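Local coordinates for protein phosphoserine phosphatase RsbX (Bacillus subtilis, PDB 3W42) that dephosphorylates the stressosome protein RsbS and so acts as a negative regulator of sigma-B activity in the general stress response, at residues Ile113-Tyr123 / Asp162-Gly170; Lys147-Leu158 / Asp189-Ser199. All coordinates share one frame; numbering follows the deposited sequence. Where two conformers were deposited one is given.

Interaction 1. Residues Ile113-Tyr123 / Asp162-Gly170; sequences ILHSPSGESFY and DIRSHLKKG
H115 and L167 meet where helix 163-169 packs across strand 111-115, and the histidine can be followed atom by atom. H115 CB rests on L167 CB at 3.8 Å, with L167 CD1 only slightly farther off. With CG anti to the backbone N (chi1 173°), the imidazole turns one face to K168: H115 CD2 approaches K168 CA, NE2 touches both K168 CA and CB, and H115 CE1 is 3.7 Å from K168 CB. The lysine thus covers one ring face in a CH-pi contact, its CB 4.0 Å from the centroid of the H115 ring. After CB and CG have touched the ring, the extended K168 chain leads on past it.

Two residues back, I113 uses both its branches. I113 CG2 meets L167 CD1 at 3.7 Å, while I113 CG1 packs against I163 CG2 at the same distance. Y123 closes this apolar patch: I113 CG1 lies over the centre of its ring, and I163 CG2 approaches obliquely, 3.6 Å from Y123 OH. R164 reaches across toward S121 and Y123, but it is modelled in two conformers, and its very close approach to S121 OG is doubtful.

At the start of the helix, D162 is the N-cap, its OD1 weakly accepting from S165 N. The helix axis crosses the strand at 40°, lying on the six-stranded sheet; I163 also touches I152 of strand 150-154, the neighbour of 111-115 on the side away from 121-122.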
loop_
_atom_site.group_PDB
_atom_site.type_symbol
_atom_site.label_atom_id
_atom_site.label_comp_id
_atom_site.label_asym_id
_atom_site.label_seq_id
_atom_site.Cartn_x
_atom_site.Cartn_y
_atom_site.Cartn_z
ATOM N N ILE A 113 0.052 6.205 -5.417
ATOM C CA ILE A 113 -0.132 6.960 -6.632
ATOM C C ILE A 113 -1.257 6.319 -7.417
ATOM O O ILE A 113 -1.180 5.108 -7.689
ATOM C CB ILE A 113 1.205 6.972 -7.527
ATOM C CG1 ILE A 113 2.415 7.480 -6.725
ATOM C CG2 ILE A 113 0.903 7.828 -8.757
ATOM C CD1 ILE A 113 3.193 6.451 -5.992
ATOM N N LEU A 114 -2.272 7.076 -7.776
ATOM C CA LEU A 114 -3.384 6.597 -8.615
ATOM C C LEU A 114 -3.399 7.461 -9.870
ATOM O O LEU A 114 -3.516 8.669 -9.816
ATOM C CB LEU A 114 -4.690 6.590 -7.848
ATOM C CG LEU A 114 -5.933 6.034 -8.628
ATOM C CD1 LEU A 114 -6.901 5.267 -7.668
ATOM C CD2 LEU A 114 -6.603 7.091 -9.498
ATOM N N HIS A 115 -3.241 6.800 -11.013
ATOM C CA HIS A 115 -3.175 7.402 -12.351
ATOM C C HIS A 115 -4.505 7.210 -13.022
ATOM O O HIS A 115 -4.996 6.119 -13.136
ATOM C CB HIS A 115 -2.100 6.664 -13.214
ATOM C CG HIS A 115 -2.075 7.103 -14.657
ATOM N ND1 HIS A 115 -1.505 8.266 -15.105
ATOM C CD2 HIS A 115 -2.707 6.591 -15.724
ATOM C CE1 HIS A 115 -1.747 8.437 -16.389
ATOM N NE2 HIS A 115 -2.526 7.434 -16.779
ATOM N N SER A 116 -5.064 8.324 -13.507
ATOM C CA SER A 116 -6.328 8.394 -14.200
ATOM C C SER A 116 -6.075 8.387 -15.710
ATOM O O SER A 116 -5.164 9.073 -16.154
ATOM C CB SER A 116 -6.938 9.742 -13.747
ATOM O OG SER A 116 -8.222 9.870 -14.293
ATOM N N PRO A 117 -6.904 7.757 -16.498
ATOM C CA PRO A 117 -6.660 7.779 -17.998
ATOM C C PRO A 117 -6.598 9.130 -18.529
ATOM O O PRO A 117 -5.829 9.425 -19.438
ATOM C CB PRO A 117 -7.909 7.004 -18.510
ATOM C CG PRO A 117 -8.180 6.055 -17.372
ATOM C CD PRO A 117 -8.053 6.862 -16.112
ATOM N N SER A 118 -7.428 9.970 -17.973
ATOM C CA SER A 118 -7.465 11.391 -18.364
ATOM C C SER A 118 -6.215 12.225 -18.072
ATOM O O SER A 118 -6.219 13.431 -18.323
ATOM C CB SER A 118 -8.531 12.031 -17.509
ATOM O OG SER A 118 -8.126 11.945 -16.195
ATOM N N GLY A 119 -5.235 11.589 -17.409
ATOM C CA GLY A 119 -3.945 12.163 -17.074
ATOM C C GLY A 119 -3.769 12.844 -15.762
ATOM O O GLY A 119 -2.700 13.390 -15.590
ATOM N N GLU A 120 -4.822 12.820 -14.926
ATOM C CA GLU A 120 -4.875 13.248 -13.536
ATOM C C GLU A 120 -4.228 12.191 -12.627
ATOM O O GLU A 120 -4.247 10.991 -12.885
ATOM C CB GLU A 120 -6.363 13.426 -13.220
ATOM C CG GLU A 120 -6.859 13.623 -11.818
ATOM C CD GLU A 120 -8.411 13.713 -11.827
ATOM O OE1 GLU A 120 -8.939 14.690 -12.447
ATOM O OE2 GLU A 120 -9.096 12.813 -11.257
ATOM N N SER A 121 -3.397 12.623 -11.762
ATOM C CA SER A 121 -2.938 11.606 -10.830
ATOM C C SER A 121 -3.291 12.106 -9.427
ATOM O O SER A 121 -3.223 13.346 -9.114
ATOM C CB SER A 121 -1.440 11.459 -10.984
ATOM O OG SER A 121 -0.771 12.688 -10.675
ATOM N N PHE A 122 -3.583 11.198 -8.557
ATOM C CA PHE A 122 -3.622 11.415 -7.122
ATOM C C PHE A 122 -2.300 10.919 -6.588
ATOM O O PHE A 122 -1.994 9.728 -6.730
ATOM C CB PHE A 122 -4.780 10.685 -6.504
ATOM C CG PHE A 122 -4.828 10.876 -4.991
ATOM C CD1 PHE A 122 -4.890 12.130 -4.439
ATOM C CD2 PHE A 122 -4.673 9.788 -4.135
ATOM C CE1 PHE A 122 -4.867 12.336 -3.040
ATOM C CE2 PHE A 122 -4.748 9.967 -2.735
ATOM C CZ PHE A 122 -4.857 11.238 -2.189
ATOM N N TYR A 123 -1.511 11.787 -5.986
ATOM C CA TYR A 123 -0.137 11.473 -5.612
ATOM C C TYR A 123 0.186 12.323 -4.391
ATOM O O TYR A 123 0.985 13.285 -4.443
ATOM C CB TYR A 123 0.848 11.739 -6.754
ATOM C CG TYR A 123 2.233 11.114 -6.566
ATOM C CD1 TYR A 123 2.739 10.538 -5.404
ATOM C CD2 TYR A 123 3.020 11.075 -7.690
ATOM C CE1 TYR A 123 4.089 9.979 -5.427
ATOM C CE2 TYR A 123 4.318 10.563 -7.725
ATOM C CZ TYR A 123 4.834 10.012 -6.557
ATOM O OH TYR A 123 6.095 9.410 -6.450
ATOM N N ASP A 162 10.079 8.185 -11.942
ATOM C CA ASP A 162 8.860 8.626 -12.495
ATOM C C ASP A 162 7.803 7.549 -12.502
ATOM O O ASP A 162 7.442 6.961 -13.526
ATOM C CB ASP A 162 9.058 9.183 -13.909
ATOM C CG ASP A 162 7.830 9.744 -14.565
ATOM O OD1 ASP A 162 6.797 9.924 -13.919
ATOM O OD2 ASP A 162 7.960 10.196 -15.747
ATOM N N ILE A 163 7.278 7.225 -11.327
ATOM C CA ILE A 163 6.307 6.153 -11.205
ATOM C C ILE A 163 5.095 6.299 -12.050
ATOM O O ILE A 163 4.532 5.344 -12.553
ATOM C CB ILE A 163 5.996 5.886 -9.713
ATOM C CG1 ILE A 163 5.199 4.622 -9.471
ATOM C CG2 ILE A 163 5.242 7.106 -9.088
ATOM C CD1 ILE A 163 5.900 3.426 -9.905
ATOM N N ARG A 164 4.644 7.539 -12.223
ATOM C CA ARG A 164 3.438 7.802 -13.005
ATOM C C ARG A 164 3.604 7.255 -14.401
ATOM O O ARG A 164 2.659 6.760 -14.979
ATOM C CB ARG A 164 3.200 9.303 -13.060
ATOM C CG ARG A 164 2.623 9.926 -11.825
ATOM C CD ARG A 164 2.497 11.419 -12.063
ATOM N NE ARG A 164 1.852 12.086 -10.946
ATOM C CZ ARG A 164 1.915 13.379 -10.693
ATOM N NH1 ARG A 164 2.588 14.188 -11.513
ATOM N NH2 ARG A 164 1.258 13.860 -9.630
ATOM N N SER A 165 4.793 7.376 -14.980
ATOM C CA SER A 165 4.993 6.907 -16.331
ATOM C C SER A 165 4.788 5.385 -16.469
ATOM O O SER A 165 4.293 4.908 -17.464
ATOM C CB SER A 165 6.384 7.342 -16.838
ATOM O OG SER A 165 7.463 6.635 -16.240
ATOM N N HIS A 166 5.232 4.639 -15.429
ATOM C CA HIS A 166 5.065 3.216 -15.474
ATOM C C HIS A 166 3.587 2.858 -15.433
ATOM O O HIS A 166 3.131 1.923 -16.097
ATOM C CB HIS A 166 5.832 2.562 -14.295
ATOM C CG HIS A 166 7.306 2.714 -14.419
ATOM N ND1 HIS A 166 8.060 1.740 -15.018
ATOM C CD2 HIS A 166 8.121 3.703 -14.046
ATOM C CE1 HIS A 166 9.319 2.148 -15.001
ATOM N NE2 HIS A 166 9.409 3.336 -14.417
ATOM N N LEU A 167 2.833 3.541 -14.576
ATOM C CA LEU A 167 1.369 3.321 -14.482
ATOM C C LEU A 167 0.712 3.680 -15.789
ATOM O O LEU A 167 -0.182 2.968 -16.225
ATOM C CB LEU A 167 0.782 4.155 -13.358
ATOM C CG LEU A 167 1.260 3.793 -11.934
ATOM C CD1 LEU A 167 0.656 4.803 -10.949
ATOM C CD2 LEU A 167 0.807 2.468 -11.534
ATOM N N LYS A 168 1.092 4.796 -16.403
ATOM C CA LYS A 168 0.428 5.239 -17.625
ATOM C C LYS A 168 0.653 4.236 -18.751
ATOM O O LYS A 168 -0.255 3.867 -19.463
ATOM C CB LYS A 168 0.983 6.571 -17.994
ATOM C CG LYS A 168 0.476 7.079 -19.319
ATOM C CD LYS A 168 0.878 8.574 -19.564
ATOM C CE LYS A 168 0.369 9.029 -20.912
ATOM N NZ LYS A 168 0.564 10.481 -21.077
ATOM N N LYS A 169 1.918 3.808 -18.941
ATOM C CA LYS A 169 2.253 2.953 -20.091
ATOM C C LYS A 169 1.684 1.522 -19.973
ATOM O O LYS A 169 1.357 0.899 -20.987
ATOM C CB LYS A 169 3.735 2.928 -20.328
ATOM C CG LYS A 169 4.235 4.251 -20.813
ATOM C CD LYS A 169 5.651 4.257 -21.186
ATOM C CE LYS A 169 6.362 4.008 -19.969
ATOM N NZ LYS A 169 7.849 4.183 -20.138
ATOM N N GLY A 170 1.653 0.966 -18.773
ATOM C CA GLY A 170 1.241 -0.419 -18.616
ATOM C C GLY A 170 -0.206 -0.695 -18.920
ATOM O O GLY A 170 -1.066 0.130 -18.571
#

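Interaction 2. Residues Lys147-Leu158 / Asp189-Ser199; sequences KGSKFIIHTDGL and DDLTYILGQLS
The manganese site of this PPM-type phosphatase closes one end of the strand pair: D156 OD1 and D189 OD2 both ligate the metal and stand 2.8 Å apart, their carboxylate planes turned 62° against each other. D44 also belongs to the site, and D156 OD2 accepts from N109. Next to the ligands, G157 packs its CA 3.2 Å from D190 O. T155 O is gripped from opposite faces of its plane by H154 ND1 and L158 N, and the hydroxyls of T155 and T192 both bond to D27.

Away from the metal, strands 150-154 and 191-198 run antiparallel in the middle of one sheet of the alpha-beta-beta-alpha sandwich. F151 with G196 and I153 with I194 are the hydrogen-bonded pairs, each joined by two backbone bonds such as I194 N to I153 O, 2.9 Å. A chi1 of 69°, with CG between the backbone N and the carbonyl carbon, folds the F151 ring over its partner glycine: G196 CA sits 3.9 Å from the ring centroid, while L198 CD1 lies at the ring edge, 3.9 Å from F151 CD2. On the other sheet face, I152 and L195 lie side by side, I152 CB 3.8 Å from L195 CD2, and I152 CD1 meets Y193 CB. Just before strand 150-154, at the end away from the metal, G148 N donates to L198 O at 2.8 Å.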
loop_
_atom_site.group_PDB
_atom_site.type_symbol
_atom_site.label_atom_id
_atom_site.label_comp_id
_atom_site.label_asym_id
_atom_site.label_seq_id
_atom_site.Cartn_x
_atom_site.Cartn_y
_atom_site.Cartn_z
ATOM N N LYS A 147 -13.084 4.676 -14.616
ATOM C CA LYS A 147 -12.725 3.398 -15.155
ATOM C C LYS A 147 -11.372 3.488 -15.896
ATOM O O LYS A 147 -11.063 4.436 -16.604
ATOM C CB LYS A 147 -13.814 2.789 -16.034
ATOM C CG LYS A 147 -14.140 3.571 -17.276
ATOM C CD LYS A 147 -15.053 2.747 -18.212
ATOM C CE LYS A 147 -15.567 3.540 -19.423
ATOM N NZ LYS A 147 -16.436 4.636 -19.080
ATOM N N GLY A 148 -10.527 2.463 -15.705
ATOM C CA GLY A 148 -9.241 2.439 -16.312
ATOM C C GLY A 148 -8.106 2.921 -15.437
ATOM O O GLY A 148 -6.938 2.823 -15.842
ATOM N N SER A 149 -8.420 3.483 -14.295
ATOM C CA SER A 149 -7.389 3.939 -13.365
ATOM C C SER A 149 -6.479 2.823 -12.929
ATOM O O SER A 149 -6.908 1.672 -12.798
ATOM C CB SER A 149 -8.040 4.599 -12.148
ATOM O OG SER A 149 -8.762 5.776 -12.501
ATOM N N LYS A 150 -5.209 3.159 -12.701
ATOM C CA LYS A 150 -4.190 2.214 -12.276
ATOM C C LYS A 150 -3.447 2.821 -11.073
ATOM O O LYS A 150 -3.171 4.033 -11.094
ATOM C CB LYS A 150 -3.198 1.920 -13.402
ATOM C CG LYS A 150 -3.805 1.140 -14.530
ATOM C CD LYS A 150 -3.040 1.084 -15.825
ATOM C CE LYS A 150 -3.289 2.349 -16.649
ATOM N NZ LYS A 150 -2.460 2.434 -17.824
ATOM N N PHE A 151 -3.107 2.032 -10.072
ATOM C CA PHE A 151 -2.497 2.554 -8.886
ATOM C C PHE A 151 -1.359 1.672 -8.388
ATOM O O PHE A 151 -1.324 0.463 -8.681
ATOM C CB PHE A 151 -3.476 2.866 -7.781
ATOM C CG PHE A 151 -4.136 1.656 -7.142
ATOM C CD1 PHE A 151 -3.497 0.962 -6.146
ATOM C CD2 PHE A 151 -5.386 1.226 -7.552
ATOM C CE1 PHE A 151 -4.154 -0.203 -5.558
ATOM C CE2 PHE A 151 -5.986 0.107 -6.946
ATOM C CZ PHE A 151 -5.380 -0.585 -5.966
ATOM N N ILE A 152 -0.528 2.241 -7.552
ATOM C CA ILE A 152 0.467 1.525 -6.775
ATOM C C ILE A 152 0.502 2.052 -5.368
ATOM O O ILE A 152 0.378 3.280 -5.147
ATOM C CB ILE A 152 1.849 1.605 -7.442
ATOM C CG1 ILE A 152 2.878 0.667 -6.762
ATOM C CG2 ILE A 152 2.395 3.033 -7.489
ATOM C CD1 ILE A 152 4.229 0.584 -7.492
ATOM N N ILE A 153 0.731 1.182 -4.412
ATOM C CA ILE A 153 1.141 1.513 -3.046
ATOM C C ILE A 153 2.481 0.846 -2.822
ATOM O O ILE A 153 2.579 -0.369 -3.085
ATOM C CB ILE A 153 0.149 1.026 -1.977
ATOM C CG1 ILE A 153 -1.248 1.626 -2.226
ATOM C CG2 ILE A 153 0.624 1.386 -0.595
ATOM C CD1 ILE A 153 -2.348 0.944 -1.353
ATOM N N HIS A 154 3.505 1.548 -2.365
ATOM C CA HIS A 154 4.828 0.922 -2.221
ATOM C C HIS A 154 5.592 1.428 -1.034
ATOM O O HIS A 154 5.489 2.615 -0.628
ATOM C CB HIS A 154 5.643 1.106 -3.493
ATOM C CG HIS A 154 6.089 2.490 -3.808
ATOM N ND1 HIS A 154 7.214 3.046 -3.237
ATOM C CD2 HIS A 154 5.626 3.452 -4.656
ATOM C CE1 HIS A 154 7.377 4.285 -3.744
ATOM N NE2 HIS A 154 6.424 4.547 -4.613
ATOM N N THR A 155 6.401 0.566 -0.440
ATOM C CA THR A 155 7.348 0.949 0.571
ATOM C C THR A 155 8.551 1.692 -0.030
ATOM O O THR A 155 8.778 1.683 -1.256
ATOM C CB THR A 155 7.756 -0.223 1.472
ATOM O OG1 THR A 155 8.443 -1.171 0.657
ATOM C CG2 THR A 155 6.580 -0.845 2.199
ATOM N N ASP A 156 9.336 2.240 0.866
ATOM C CA ASP A 156 10.533 2.980 0.470
ATOM C C ASP A 156 11.632 2.156 -0.154
ATOM O O ASP A 156 12.535 2.695 -0.720
ATOM C CB ASP A 156 11.039 3.814 1.656
ATOM C CG ASP A 156 11.547 2.993 2.820
ATOM O OD1 ASP A 156 11.477 1.754 2.759
ATOM O OD2 ASP A 156 12.011 3.645 3.807
ATOM N N GLY A 157 11.522 0.846 -0.134
ATOM C CA GLY A 157 12.470 -0.002 -0.847
ATOM C C GLY A 157 12.336 0.118 -2.357
ATOM O O GLY A 157 13.259 -0.280 -3.052
ATOM N N LEU A 158 11.214 0.611 -2.889
ATOM C CA LEU A 158 11.032 0.842 -4.293
ATOM C C LEU A 158 11.307 2.350 -4.548
ATOM O O LEU A 158 10.593 3.211 -4.083
ATOM C CB LEU A 158 9.608 0.537 -4.724
ATOM C CG LEU A 158 9.351 0.721 -6.210
ATOM C CD1 LEU A 158 10.090 -0.190 -7.081
ATOM C CD2 LEU A 158 7.865 0.620 -6.500
ATOM N N ASP A 189 16.817 -2.599 0.344
ATOM C CA ASP A 189 15.896 -2.638 1.440
ATOM C C ASP A 189 14.841 -3.684 1.079
ATOM O O ASP A 189 14.723 -4.071 -0.075
ATOM C CB ASP A 189 15.212 -1.247 1.628
ATOM C CG ASP A 189 14.351 -1.115 2.886
ATOM O OD1 ASP A 189 14.496 -1.959 3.812
ATOM O OD2 ASP A 189 13.571 -0.129 2.958
ATOM N N ASP A 190 14.027 -4.108 2.064
ATOM C CA ASP A 190 12.774 -4.760 1.769
ATOM C C ASP A 190 11.973 -3.909 0.796
ATOM O O ASP A 190 11.944 -2.668 0.928
ATOM C CB ASP A 190 11.979 -4.929 3.050
ATOM C CG ASP A 190 12.691 -5.777 4.131
ATOM O OD1 ASP A 190 13.394 -6.731 3.767
ATOM O OD2 ASP A 190 12.449 -5.493 5.315
ATOM N N LEU A 191 11.346 -4.559 -0.151
ATOM C CA LEU A 191 10.603 -3.849 -1.215
ATOM C C LEU A 191 9.273 -4.520 -1.346
ATOM O O LEU A 191 9.200 -5.726 -1.668
ATOM C CB LEU A 191 11.410 -3.927 -2.508
ATOM C CG LEU A 191 10.997 -3.060 -3.671
ATOM C CD1 LEU A 191 12.109 -3.004 -4.714
ATOM C CD2 LEU A 191 9.735 -3.499 -4.316
ATOM N N THR A 192 8.179 -3.757 -1.143
ATOM C CA THR A 192 6.791 -4.214 -1.245
ATOM C C THR A 192 6.026 -3.272 -2.071
ATOM O O THR A 192 6.101 -2.047 -1.852
ATOM C CB THR A 192 6.160 -4.356 0.159
ATOM O OG1 THR A 192 6.962 -5.180 0.976
ATOM C CG2 THR A 192 4.798 -4.949 0.079
ATOM N N TYR A 193 5.218 -3.791 -2.999
ATOM C CA TYR A 193 4.253 -2.931 -3.675
ATOM C C TYR A 193 3.007 -3.711 -3.986
ATOM O O TYR A 193 3.017 -4.924 -4.169
ATOM C CB TYR A 193 4.833 -2.233 -4.941
ATOM C CG TYR A 193 5.348 -3.103 -6.039
ATOM C CD1 TYR A 193 4.517 -3.701 -6.961
ATOM C CD2 TYR A 193 6.709 -3.290 -6.201
ATOM C CE1 TYR A 193 5.050 -4.464 -8.014
ATOM C CE2 TYR A 193 7.220 -4.015 -7.251
ATOM C CZ TYR A 193 6.413 -4.605 -8.137
ATOM O OH TYR A 193 6.974 -5.331 -9.173
ATOM N N ILE A 194 1.896 -2.969 -4.071
ATOM C CA ILE A 194 0.611 -3.461 -4.525
ATOM C C ILE A 194 0.229 -2.638 -5.728
ATOM O O ILE A 194 0.195 -1.419 -5.652
ATOM C CB ILE A 194 -0.470 -3.371 -3.456
ATOM C CG1 ILE A 194 -0.130 -4.143 -2.188
ATOM C CG2 ILE A 194 -1.831 -3.783 -4.035
ATOM C CD1 ILE A 194 -1.188 -4.092 -1.081
ATOM N N LEU A 195 -0.064 -3.291 -6.843
ATOM C CA LEU A 195 -0.568 -2.694 -8.048
ATOM C C LEU A 195 -2.046 -3.019 -8.210
ATOM O O LEU A 195 -2.454 -4.181 -7.974
ATOM C CB LEU A 195 0.130 -3.256 -9.250
ATOM C CG LEU A 195 1.595 -2.846 -9.387
ATOM C CD1 LEU A 195 2.347 -3.610 -10.411
ATOM C CD2 LEU A 195 1.575 -1.234 -9.898
ATOM N N GLY A 196 -2.830 -2.092 -8.739
ATOM C CA GLY A 196 -4.186 -2.356 -9.118
ATOM C C GLY A 196 -4.531 -1.670 -10.434
ATOM O O GLY A 196 -4.071 -0.600 -10.749
ATOM N N GLN A 197 -5.374 -2.360 -11.188
ATOM C CA GLN A 197 -5.983 -1.843 -12.415
ATOM C C GLN A 197 -7.489 -1.966 -12.214
ATOM O O GLN A 197 -7.994 -3.070 -12.013
ATOM C CB GLN A 197 -5.495 -2.594 -13.650
ATOM C CG GLN A 197 -6.226 -2.155 -14.904
ATOM C CD GLN A 197 -5.646 -2.810 -16.123
ATOM O OE1 GLN A 197 -5.376 -2.093 -17.113
ATOM N NE2 GLN A 197 -5.491 -4.082 -16.110
ATOM N N LEU A 198 -8.185 -0.823 -12.299
ATOM C CA LEU A 198 -9.626 -0.738 -11.945
ATOM C C LEU A 198 -10.466 -0.649 -13.188
ATOM O O LEU A 198 -10.213 0.201 -14.089
ATOM C CB LEU A 198 -9.832 0.543 -11.105
ATOM C CG LEU A 198 -9.223 0.443 -9.704
ATOM C CD1 LEU A 198 -8.954 1.780 -9.110
ATOM C CD2 LEU A 198 -10.193 -0.363 -8.786
ATOM N N SER A 199 -11.510 -1.446 -13.263
ATOM C CA SER A 199 -12.474 -1.457 -14.356
ATOM C C SER A 199 -13.543 -0.352 -14.147
ATOM O O SER A 199 -14.380 -0.255 -15.082
ATOM C CB SER A 199 -13.119 -2.841 -14.449
ATOM O OG SER A 199 -12.094 -3.792 -14.601
ATOM O OXT SER A 199 -13.570 0.265 -13.070
HETATM O O HOH W 1 -6.521 0.551 -17.332
HETATM O O HOH W 2 -4.460 0.182 -19.185
HETATM O O HOH W 3 15.519 -1.805 -2.435
#

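The centres of the two interactions lie about 11 Å apart, and they share the six-stranded antiparallel sheet. Strand 111-115, from interaction 1, pairs directly with strand 150-154, from interaction 2, whose other neighbour is 191-198. Along the chain the segments alternate: 113-123, 147-158, 162-170, 189-199, so that the chain goes from strand 150-154 into helix 163-169 and only later returns as 191-198. Interaction 2 is buried near the centre of the chain; interaction 1 lies about 16 Å from that centre. The central strand pair thus reaches the manganese site at one end, while the helix covers the same sheet nearer its edge, and K150 ties the two together through its ammonium group, bonded to carbonyls near the helix end.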